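Local coordinates for protein malate Synthase (Haloferax volcanii, PDB 3PUG) that catalyses the condensation of acetyl-CoA with glyoxylate to malyl-CoA and its hydrolysis to malate, a step of the glyoxylate cycle, at residues D49-T54 against H82-W87; V86-S91 against I121-G126; D188-Y193 against A227-Y232. All coordinates share one frame; numbering follows the deposited sequence.

All three contacts are buried, and each lies at the C-terminal ends of strands of the eight-stranded parallel sheet. Interactions 1 and 3 join neighbours; interaction 2 joins the loops after the outermost strands, 80-81 and 118-121, where the barrel closes. Interactions 1 and 2 share Val-86 and Trp-87. Interaction 3 lies nearest the centre of the chain and brings together the ends of strands 183-188 and 226-229 and what follows them. Interaction 1 is mainly charged, with an arginine between two acids and glyoxylate. Interaction 2 has an apolar tryptophan centre with a salt bridge at its edge. Interaction 3 joins backbone bonding to substrate and magnesium binding. The same potassium ion and one water touch all three.

Interaction 1: residues D49-T54 against H82-W87; sequences DNEDAT and HPRMVW. With K (potassium ion), chain J; GLV (glyoxylic acid), chain B.
Asp-49 and Arg-84 both carry CG opposite the backbone nitrogen (chi1 -164° and -178°), which lays the two side chains alongside each other, pointing the same way. Arg-84 then grips the carboxylate side-on. Arg-84 NE donates almost straight to Asp-49 OD1 at 2.8 Å. Arg-84 NH2 donates to Asp-49 OD2, also at 2.8 Å, on its syn side. The two planes are not flush but 42° apart. The carboxylate is held from its own loop as well. Glu-51 N reaches Asp-49 OD1 at 2.8 Å from the opposite face to NE, closing an Asx turn, and Ala-53 N donates to Asp-49 OD2 at 3.2 Å. Glu-51 OE1 sits over the centre of one guanidinium face, 3.4 Å from Arg-84 NH2. This salt bridge rests on charge alone, since no N-H points at the oxygen. With a leucine at Asp-49, the guanidinium would probably lose the pair of bonds that fixes its rotation, and the amides of Glu-51 and Ala-53 would lose their acceptor. Glu-51 CG packs on Val-86 CG1. Glu-51 OE2 binds the potassium ion at 2.9 Å, which both carboxylate oxygens of Asp-52 also hold. Water 2 joins the same OE2 to Trp-87 O. Glu-123 and Asp-192 complete the protein ligands of the potassium. At the remaining guanidinium nitrogen, Arg-84 NH1 donates to O1 of glyoxylate at 2.9 Å. O1 is the aldehyde oxygen, so this positive group, held in place by Asp-49, probably helps to polarise the carbonyl for attack by the enolate of acetyl-CoA.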
loop_
_atom_site.group_PDB
_atom_site.type_symbol
_atom_site.label_atom_id
_atom_site.label_comp_id
_atom_site.label_asym_id
_atom_site.label_seq_id
_atom_site.Cartn_x
_atom_site.Cartn_y
_atom_site.Cartn_z
ATOM N N ASP A 49 18.786 -2.164 -24.841
ATOM C CA ASP A 49 17.354 -2.248 -24.867
ATOM C C ASP A 49 16.782 -2.509 -26.233
ATOM O O ASP A 49 16.444 -1.564 -26.920
ATOM C CB ASP A 49 16.750 -0.926 -24.390
ATOM C CG ASP A 49 15.270 -1.064 -24.008
ATOM O OD1 ASP A 49 14.720 -2.181 -24.129
ATOM O OD2 ASP A 49 14.622 -0.080 -23.564
ATOM N N ASN A 50 16.518 -3.754 -26.588
ATOM C CA ASN A 50 15.715 -4.037 -27.761
ATOM C C ASN A 50 14.201 -3.807 -27.632
ATOM O O ASN A 50 13.420 -4.184 -28.549
ATOM C CB ASN A 50 15.927 -5.488 -28.175
ATOM C CG ASN A 50 16.041 -5.634 -29.672
ATOM O OD1 ASN A 50 16.485 -4.705 -30.319
ATOM N ND2 ASN A 50 15.632 -6.761 -30.232
ATOM N N GLU A 51 13.741 -3.228 -26.523
ATOM C CA GLU A 51 12.300 -2.939 -26.459
ATOM C C GLU A 51 11.934 -1.465 -26.677
ATOM O O GLU A 51 11.825 -1.007 -27.813
ATOM C CB GLU A 51 11.635 -3.486 -25.190
ATOM C CG GLU A 51 10.125 -3.584 -25.307
ATOM C CD GLU A 51 9.407 -2.952 -24.120
ATOM O OE1 GLU A 51 9.962 -2.001 -23.546
ATOM O OE2 GLU A 51 8.281 -3.342 -23.747
ATOM N N ASP A 52 11.727 -0.704 -25.613
ATOM C CA ASP A 52 11.117 0.572 -25.872
ATOM C C ASP A 52 12.095 1.548 -26.445
ATOM O O ASP A 52 11.644 2.370 -27.228
ATOM C CB ASP A 52 10.386 1.171 -24.673
ATOM C CG ASP A 52 8.967 0.646 -24.540
ATOM O OD1 ASP A 52 8.424 0.049 -25.512
ATOM O OD2 ASP A 52 8.433 0.819 -23.424
ATOM N N ALA A 53 13.373 1.481 -26.064
ATOM C CA ALA A 53 14.384 2.409 -26.613
ATOM C C ALA A 53 14.486 2.367 -28.130
ATOM O O ALA A 53 15.024 3.303 -28.707
ATOM C CB ALA A 53 15.821 2.164 -26.043
ATOM N N THR A 54 14.033 1.282 -28.750
ATOM C CA THR A 54 14.320 0.972 -30.131
ATOM C C THR A 54 13.051 0.937 -30.941
ATOM O O THR A 54 12.083 0.292 -30.544
ATOM C CB THR A 54 14.958 -0.393 -30.211
ATOM O OG1 THR A 54 16.336 -0.229 -29.920
ATOM C CG2 THR A 54 14.907 -0.971 -31.597
ATOM N N HIS A 82 22.789 -6.995 -19.232
ATOM C CA HIS A 82 21.487 -7.686 -19.219
ATOM C C HIS A 82 20.573 -7.097 -20.279
ATOM O O HIS A 82 19.731 -6.253 -19.927
ATOM C CB HIS A 82 20.748 -7.461 -17.889
ATOM C CG HIS A 82 21.425 -8.032 -16.678
ATOM N ND1 HIS A 82 21.037 -9.219 -16.090
ATOM C CD2 HIS A 82 22.458 -7.570 -15.925
ATOM C CE1 HIS A 82 21.794 -9.464 -15.035
ATOM N NE2 HIS A 82 22.679 -8.489 -14.925
ATOM N N PRO A 83 20.685 -7.486 -21.559
ATOM C CA PRO A 83 19.783 -6.829 -22.519
ATOM C C PRO A 83 18.285 -7.071 -22.244
ATOM O O PRO A 83 17.926 -8.157 -21.783
ATOM C CB PRO A 83 20.132 -7.469 -23.864
ATOM C CG PRO A 83 21.280 -8.354 -23.645
ATOM C CD PRO A 83 21.549 -8.502 -22.173
ATOM N N ARG A 84 17.428 -6.100 -22.571
ATOM C CA ARG A 84 15.981 -6.173 -22.473
ATOM C C ARG A 84 15.296 -6.759 -23.706
ATOM O O ARG A 84 15.410 -6.157 -24.782
ATOM C CB ARG A 84 15.408 -4.767 -22.221
ATOM C CG ARG A 84 13.850 -4.825 -22.053
ATOM C CD ARG A 84 13.088 -3.731 -21.279
ATOM N NE ARG A 84 13.058 -2.404 -21.873
ATOM C CZ ARG A 84 12.288 -1.419 -21.427
ATOM N NH1 ARG A 84 11.432 -1.662 -20.453
ATOM N NH2 ARG A 84 12.309 -0.208 -21.960
ATOM N N MET A 85 14.509 -7.843 -23.577
ATOM C CA MET A 85 13.799 -8.434 -24.726
ATOM C C MET A 85 12.416 -7.812 -24.914
ATOM O O MET A 85 12.026 -6.974 -24.105
ATOM C CB MET A 85 13.740 -9.948 -24.588
ATOM C CG MET A 85 15.141 -10.528 -24.635
ATOM S SD MET A 85 16.107 -10.215 -26.160
ATOM C CE MET A 85 16.884 -8.639 -25.904
ATOM N N VAL A 86 11.685 -8.145 -25.974
ATOM C CA VAL A 86 10.330 -7.681 -26.027
ATOM C C VAL A 86 9.569 -8.750 -25.256
ATOM O O VAL A 86 10.095 -9.869 -25.090
ATOM C CB VAL A 86 9.755 -7.557 -27.503
ATOM C CG1 VAL A 86 10.270 -6.315 -28.144
ATOM C CG2 VAL A 86 9.942 -8.836 -28.403
ATOM N N TRP A 87 8.328 -8.435 -24.861
ATOM C CA TRP A 87 7.486 -9.393 -24.124
ATOM C C TRP A 87 6.122 -8.750 -23.884
ATOM O O TRP A 87 5.960 -7.523 -23.805
ATOM C CB TRP A 87 8.134 -9.777 -22.776
ATOM C CG TRP A 87 7.361 -10.745 -21.978
ATOM C CD1 TRP A 87 6.394 -10.467 -21.067
ATOM C CD2 TRP A 87 7.461 -12.178 -22.024
ATOM N NE1 TRP A 87 5.816 -11.627 -20.585
ATOM C CE2 TRP A 87 6.475 -12.695 -21.133
ATOM C CE3 TRP A 87 8.267 -13.061 -22.745
ATOM C CZ2 TRP A 87 6.289 -14.052 -20.924
ATOM C CZ3 TRP A 87 8.076 -14.384 -22.569
ATOM C CH2 TRP A 87 7.092 -14.878 -21.649
HETATM K K K J . 6.342 -1.149 -23.540
HETATM C C1 GLV B . 9.530 0.974 -18.590
HETATM O O1 GLV B . 9.310 0.102 -19.417
HETATM C C2 GLV B . 8.387 1.811 -18.202
HETATM O O2 GLV B . 8.467 2.722 -17.415
HETATM O O3 GLV B . 7.203 1.628 -18.762
HETATM O O HOH W 1 13.623 -8.645 -28.243
HETATM O O HOH W 2 7.154 -5.428 -25.040
HETATM O O HOH W 3 7.846 -1.594 -21.433
HETATM O O HOH W 4 10.202 1.991 -21.148
#

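Interaction 2: residues V86-S91 against I121-G126; sequences VWHRDS and IPEVGG. With K (potassium ion), chain J.
Ile-121 lays CG2 over one face of the Trp-87 indole, 3.7 Å from the centroid of the five-membered ring, a CH-pi contact. Trp-87 CB packs on Pro-122 CD at 3.6 Å. Val-124 CG1 comes obliquely to the pyrrole side, 4.0 Å from Trp-87 NE1. Further out, Glu-123 CB rests over the face of the His-88 ring. That ring is steadied by its own loop, where Asp-90 N donates to His-88 ND1 in the ring plane. At the polar edge Arg-89 runs extended from CG to NE, its CD lying 3.4 Å from Gly-125 CA. Its NH1 serves two acceptors of one residue. Arg-89 NH1 meets Glu-123 OE2 at 2.8 Å on the anti lone pair, as a salt bridge, and Glu-123 O at 2.8 Å from above the carbonyl plane. Water 5 links Arg-89 NH2 to the same OE2, and NH2 also pairs with Asp-196. Glu-123 OE1 is turned to the potassium ion, at 3.1 Å. The two loops lead into helices 92-105 and 127-143. Asp-129 of the latter accepts from Trp-87 NE1 and Gly-125 N, while Ile-121 ends strand 118-121, hydrogen-bonded to the neighbouring strand 152-157.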
loop_
_atom_site.group_PDB
_atom_site.type_symbol
_atom_site.label_atom_id
_atom_site.label_comp_id
_atom_site.label_asym_id
_atom_site.label_seq_id
_atom_site.Cartn_x
_atom_site.Cartn_y
_atom_site.Cartn_z
ATOM N N VAL A 86 11.685 -8.145 -25.974
ATOM C CA VAL A 86 10.330 -7.681 -26.027
ATOM C C VAL A 86 9.569 -8.750 -25.256
ATOM O O VAL A 86 10.095 -9.869 -25.090
ATOM C CB VAL A 86 9.755 -7.557 -27.503
ATOM C CG1 VAL A 86 10.270 -6.315 -28.144
ATOM C CG2 VAL A 86 9.942 -8.836 -28.403
ATOM N N TRP A 87 8.328 -8.435 -24.861
ATOM C CA TRP A 87 7.486 -9.393 -24.124
ATOM C C TRP A 87 6.122 -8.750 -23.884
ATOM O O TRP A 87 5.960 -7.523 -23.805
ATOM C CB TRP A 87 8.134 -9.777 -22.776
ATOM C CG TRP A 87 7.361 -10.745 -21.978
ATOM C CD1 TRP A 87 6.394 -10.467 -21.067
ATOM C CD2 TRP A 87 7.461 -12.178 -22.024
ATOM N NE1 TRP A 87 5.816 -11.627 -20.585
ATOM C CE2 TRP A 87 6.475 -12.695 -21.133
ATOM C CE3 TRP A 87 8.267 -13.061 -22.745
ATOM C CZ2 TRP A 87 6.289 -14.052 -20.924
ATOM C CZ3 TRP A 87 8.076 -14.384 -22.569
ATOM C CH2 TRP A 87 7.092 -14.878 -21.649
ATOM N N HIS A 88 5.093 -9.565 -23.729
ATOM C CA HIS A 88 3.916 -8.923 -23.166
ATOM C C HIS A 88 2.914 -9.950 -22.716
ATOM O O HIS A 88 2.548 -10.934 -23.450
ATOM C CB HIS A 88 3.290 -8.044 -24.225
ATOM C CG HIS A 88 2.356 -7.013 -23.678
ATOM N ND1 HIS A 88 1.154 -7.338 -23.082
ATOM C CD2 HIS A 88 2.438 -5.660 -23.678
ATOM C CE1 HIS A 88 0.569 -6.228 -22.668
ATOM N NE2 HIS A 88 1.334 -5.202 -23.001
ATOM N N ARG A 89 2.461 -9.680 -21.490
ATOM C CA ARG A 89 1.437 -10.558 -20.854
ATOM C C ARG A 89 0.249 -10.776 -21.752
ATOM O O ARG A 89 -0.338 -11.832 -21.640
ATOM C CB ARG A 89 0.938 -10.030 -19.531
ATOM C CG ARG A 89 0.191 -8.756 -19.698
ATOM C CD ARG A 89 0.391 -8.005 -18.384
ATOM N NE ARG A 89 -0.232 -6.715 -18.499
ATOM C CZ ARG A 89 0.432 -5.632 -18.902
ATOM N NH1 ARG A 89 1.730 -5.741 -19.149
ATOM N NH2 ARG A 89 -0.202 -4.463 -19.074
ATOM N N ASP A 90 -0.039 -9.863 -22.682
ATOM C CA ASP A 90 -1.228 -9.994 -23.528
ATOM C C ASP A 90 -1.020 -10.401 -24.981
ATOM O O ASP A 90 -1.877 -10.197 -25.828
ATOM C CB ASP A 90 -2.068 -8.712 -23.470
ATOM C CG ASP A 90 -2.614 -8.455 -22.061
ATOM O OD1 ASP A 90 -2.813 -9.483 -21.362
ATOM O OD2 ASP A 90 -2.877 -7.279 -21.672
ATOM N N SER A 91 0.111 -10.996 -25.316
ATOM C CA SER A 91 0.495 -11.004 -26.713
ATOM C C SER A 91 1.464 -12.150 -26.963
ATOM O O SER A 91 2.701 -11.992 -26.845
ATOM C CB SER A 91 1.136 -9.650 -27.009
ATOM O OG SER A 91 1.537 -9.675 -28.345
ATOM N N ILE A 121 12.829 -8.682 -18.839
ATOM C CA ILE A 121 11.576 -9.048 -19.450
ATOM C C ILE A 121 10.612 -7.937 -19.052
ATOM O O ILE A 121 10.193 -7.854 -17.903
ATOM C CB ILE A 121 11.185 -10.469 -18.947
ATOM C CG1 ILE A 121 12.285 -11.462 -19.318
ATOM C CG2 ILE A 121 9.807 -10.906 -19.469
ATOM C CD1 ILE A 121 12.571 -11.571 -20.824
ATOM N N PRO A 122 10.245 -7.068 -20.004
ATOM C CA PRO A 122 9.230 -6.024 -19.758
ATOM C C PRO A 122 7.761 -6.546 -19.657
ATOM O O PRO A 122 7.436 -7.664 -20.067
ATOM C CB PRO A 122 9.390 -5.188 -21.030
ATOM C CG PRO A 122 9.613 -6.268 -22.080
ATOM C CD PRO A 122 10.429 -7.318 -21.451
ATOM N N GLU A 123 6.848 -5.720 -19.163
ATOM C CA GLU A 123 5.391 -5.950 -19.324
ATOM C C GLU A 123 4.816 -7.252 -18.758
ATOM O O GLU A 123 3.748 -7.709 -19.175
ATOM C CB GLU A 123 4.994 -5.901 -20.803
ATOM C CG GLU A 123 5.234 -4.561 -21.444
ATOM C CD GLU A 123 4.199 -3.488 -21.079
ATOM O OE1 GLU A 123 4.324 -2.364 -21.595
ATOM O OE2 GLU A 123 3.302 -3.728 -20.244
ATOM N N VAL A 124 5.515 -7.913 -17.859
ATOM C CA VAL A 124 4.961 -9.164 -17.364
ATOM C C VAL A 124 3.602 -8.954 -16.652
ATOM O O VAL A 124 3.325 -7.822 -16.194
ATOM C CB VAL A 124 5.929 -9.821 -16.359
ATOM C CG1 VAL A 124 7.218 -10.299 -17.059
ATOM C CG2 VAL A 124 6.230 -8.866 -15.200
ATOM N N GLY A 125 2.787 -10.024 -16.571
ATOM C CA GLY A 125 1.513 -10.043 -15.893
ATOM C C GLY A 125 1.545 -10.679 -14.517
ATOM O O GLY A 125 2.374 -10.299 -13.726
ATOM N N GLY A 126 0.615 -11.603 -14.233
ATOM C CA GLY A 126 0.460 -12.375 -13.002
ATOM C C GLY A 126 1.518 -13.458 -12.886
ATOM O O GLY A 126 2.279 -13.735 -13.813
HETATM K K K J . 6.342 -1.149 -23.540
HETATM O O HOH W 5 1.519 -2.259 -18.918
HETATM O O HOH W 3 7.846 -1.594 -21.433
#

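Interaction 3: residues D188-Y193 against A227-Y232; sequences DGEVDY and AVDGPY. With MG (magnesium ion), chain C; K (potassium ion), chain J; GLV (glyoxylic acid), chain B.
Val-191 CG2 meets Pro-231 CG at 3.8 Å, and both residues border the carboxylate of glyoxylate. Two successive backbone amides bind that carboxylate. Val-191 N donates to O2 of glyoxylate at 2.9 Å. Asp-192 N donates to O3 of glyoxylate at 2.8 Å. Asp-192 OD2 coordinates the magnesium ion at 2.0 Å and also binds potassium. Glyoxylate chelates the magnesium through its aldehyde O1 and carboxylate O3, and water 3 is a further ligand. The amides belong to the first turn of helix 190-196, with Gly-189 as N-cap, so the positive end of the helix probably helps to hold the anion. This is the TIM-barrel pattern, with the active site at the C-terminal ends of the parallel strands. Strands 183-188 and 226-229 lie side by side there, and Asp-188 N donates to Val-228 O at 2.9 Å. Just beyond, the Glu-190 chain bends at chi2 (87°), which brings its carboxylate beside the other segment. Glu-190 OE1 accepts weakly from Gly-230 N at 3.2 Å. The carboxylate stands close to that of Asp-229, their planes 76° apart. Arg-244 makes a salt bridge to each acid. Asp-229 OD2 also accepts from Asn-248. Asp-188 sets CB against Asp-229 OD1 at 3.6 Å and bonds through OD1 to Thr-216 of helix 210-223.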
loop_
_atom_site.group_PDB
_atom_site.type_symbol
_atom_site.label_atom_id
_atom_site.label_comp_id
_atom_site.label_asym_id
_atom_site.label_seq_id
_atom_site.Cartn_x
_atom_site.Cartn_y
_atom_site.Cartn_z
ATOM N N ASP A 188 10.728 -1.098 -11.316
ATOM C CA ASP A 188 9.452 -0.440 -11.506
ATOM C C ASP A 188 9.503 0.153 -12.900
ATOM O O ASP A 188 10.582 0.475 -13.379
ATOM C CB ASP A 188 9.210 0.592 -10.420
ATOM C CG ASP A 188 8.480 -0.009 -9.232
ATOM O OD1 ASP A 188 7.873 -1.081 -9.448
ATOM O OD2 ASP A 188 8.500 0.551 -8.099
ATOM N N GLY A 189 8.362 0.228 -13.573
ATOM C CA GLY A 189 8.264 0.903 -14.855
ATOM C C GLY A 189 7.109 1.859 -14.769
ATOM O O GLY A 189 6.029 1.617 -15.296
ATOM N N GLU A 190 7.359 3.008 -14.154
ATOM C CA GLU A 190 6.267 3.951 -14.010
ATOM C C GLU A 190 5.558 4.342 -15.296
ATOM O O GLU A 190 4.365 4.628 -15.272
ATOM C CB GLU A 190 6.641 5.169 -13.180
ATOM C CG GLU A 190 6.741 4.885 -11.679
ATOM C CD GLU A 190 8.103 4.401 -11.281
ATOM O OE1 GLU A 190 8.951 4.045 -12.119
ATOM O OE2 GLU A 190 8.374 4.350 -10.081
ATOM N N VAL A 191 6.233 4.323 -16.435
ATOM C CA VAL A 191 5.605 4.854 -17.647
ATOM C C VAL A 191 4.435 3.997 -18.082
ATOM O O VAL A 191 3.345 4.501 -18.204
ATOM C CB VAL A 191 6.614 5.021 -18.803
ATOM C CG1 VAL A 191 5.981 5.733 -19.947
ATOM C CG2 VAL A 191 7.785 5.858 -18.279
ATOM N N ASP A 192 4.650 2.706 -18.276
ATOM C CA ASP A 192 3.592 1.832 -18.717
ATOM C C ASP A 192 2.636 1.503 -17.574
ATOM O O ASP A 192 1.433 1.339 -17.814
ATOM C CB ASP A 192 4.195 0.596 -19.381
ATOM C CG ASP A 192 4.865 0.923 -20.722
ATOM O OD1 ASP A 192 4.405 1.905 -21.339
ATOM O OD2 ASP A 192 5.801 0.219 -21.178
ATOM N N TYR A 193 3.153 1.448 -16.346
ATOM C CA TYR A 193 2.304 1.229 -15.185
ATOM C C TYR A 193 1.230 2.300 -15.210
ATOM O O TYR A 193 0.047 1.990 -14.946
ATOM C CB TYR A 193 3.087 1.187 -13.876
ATOM C CG TYR A 193 2.303 1.018 -12.583
ATOM C CD1 TYR A 193 1.869 -0.230 -12.159
ATOM C CD2 TYR A 193 2.064 2.104 -11.740
ATOM C CE1 TYR A 193 1.172 -0.400 -10.981
ATOM C CE2 TYR A 193 1.357 1.966 -10.548
ATOM C CZ TYR A 193 0.921 0.695 -10.143
ATOM O OH TYR A 193 0.174 0.566 -8.957
ATOM N N ALA A 227 15.417 -4.404 -5.644
ATOM C CA ALA A 227 14.455 -3.449 -6.220
ATOM C C ALA A 227 15.130 -2.259 -6.906
ATOM O O ALA A 227 16.095 -1.713 -6.371
ATOM C CB ALA A 227 13.485 -2.941 -5.130
ATOM N N VAL A 228 14.609 -1.817 -8.051
ATOM C CA VAL A 228 15.122 -0.670 -8.808
ATOM C C VAL A 228 13.912 0.146 -9.282
ATOM O O VAL A 228 12.833 -0.412 -9.442
ATOM C CB VAL A 228 15.944 -1.153 -10.046
ATOM C CG1 VAL A 228 16.496 0.044 -10.796
ATOM C CG2 VAL A 228 17.055 -2.121 -9.672
ATOM N N ASP A 229 14.055 1.453 -9.470
ATOM C CA ASP A 229 12.953 2.346 -9.840
ATOM C C ASP A 229 13.060 2.674 -11.332
ATOM O O ASP A 229 14.116 2.393 -11.941
ATOM C CB ASP A 229 13.048 3.674 -9.110
ATOM C CG ASP A 229 11.728 4.429 -9.182
ATOM O OD1 ASP A 229 10.685 3.753 -9.411
ATOM O OD2 ASP A 229 11.688 5.657 -8.965
ATOM N N GLY A 230 12.034 3.298 -11.912
ATOM C CA GLY A 230 11.993 3.389 -13.358
ATOM C C GLY A 230 12.459 4.708 -13.941
ATOM O O GLY A 230 12.791 5.625 -13.193
ATOM N N PRO A 231 12.461 4.847 -15.283
ATOM C CA PRO A 231 13.130 6.003 -15.897
ATOM C C PRO A 231 12.615 7.294 -15.336
ATOM O O PRO A 231 11.434 7.385 -15.011
ATOM C CB PRO A 231 12.686 5.943 -17.353
ATOM C CG PRO A 231 11.410 5.147 -17.308
ATOM C CD PRO A 231 11.589 4.132 -16.236
ATOM N N TYR A 232 13.508 8.264 -15.198
ATOM C CA TYR A 232 13.197 9.625 -14.793
ATOM C C TYR A 232 13.521 10.527 -16.007
ATOM O O TYR A 232 14.676 10.846 -16.301
ATOM C CB TYR A 232 14.010 9.946 -13.535
ATOM C CG TYR A 232 13.636 11.249 -12.889
ATOM C CD1 TYR A 232 12.623 11.303 -11.926
ATOM C CD2 TYR A 232 14.273 12.435 -13.250
ATOM C CE1 TYR A 232 12.249 12.505 -11.339
ATOM C CE2 TYR A 232 13.895 13.648 -12.671
ATOM C CZ TYR A 232 12.877 13.670 -11.730
ATOM O OH TYR A 232 12.522 14.856 -11.139
HETATM MG MG MG C . 7.717 0.181 -20.629
HETATM K K K J . 6.342 -1.149 -23.540
HETATM C C1 GLV B . 9.530 0.974 -18.590
HETATM O O1 GLV B . 9.310 0.102 -19.417
HETATM C C2 GLV B . 8.387 1.811 -18.202
HETATM O O2 GLV B . 8.467 2.722 -17.415
HETATM O O3 GLV B . 7.203 1.628 -18.762
HETATM O O HOH W 3 7.846 -1.594 -21.433
#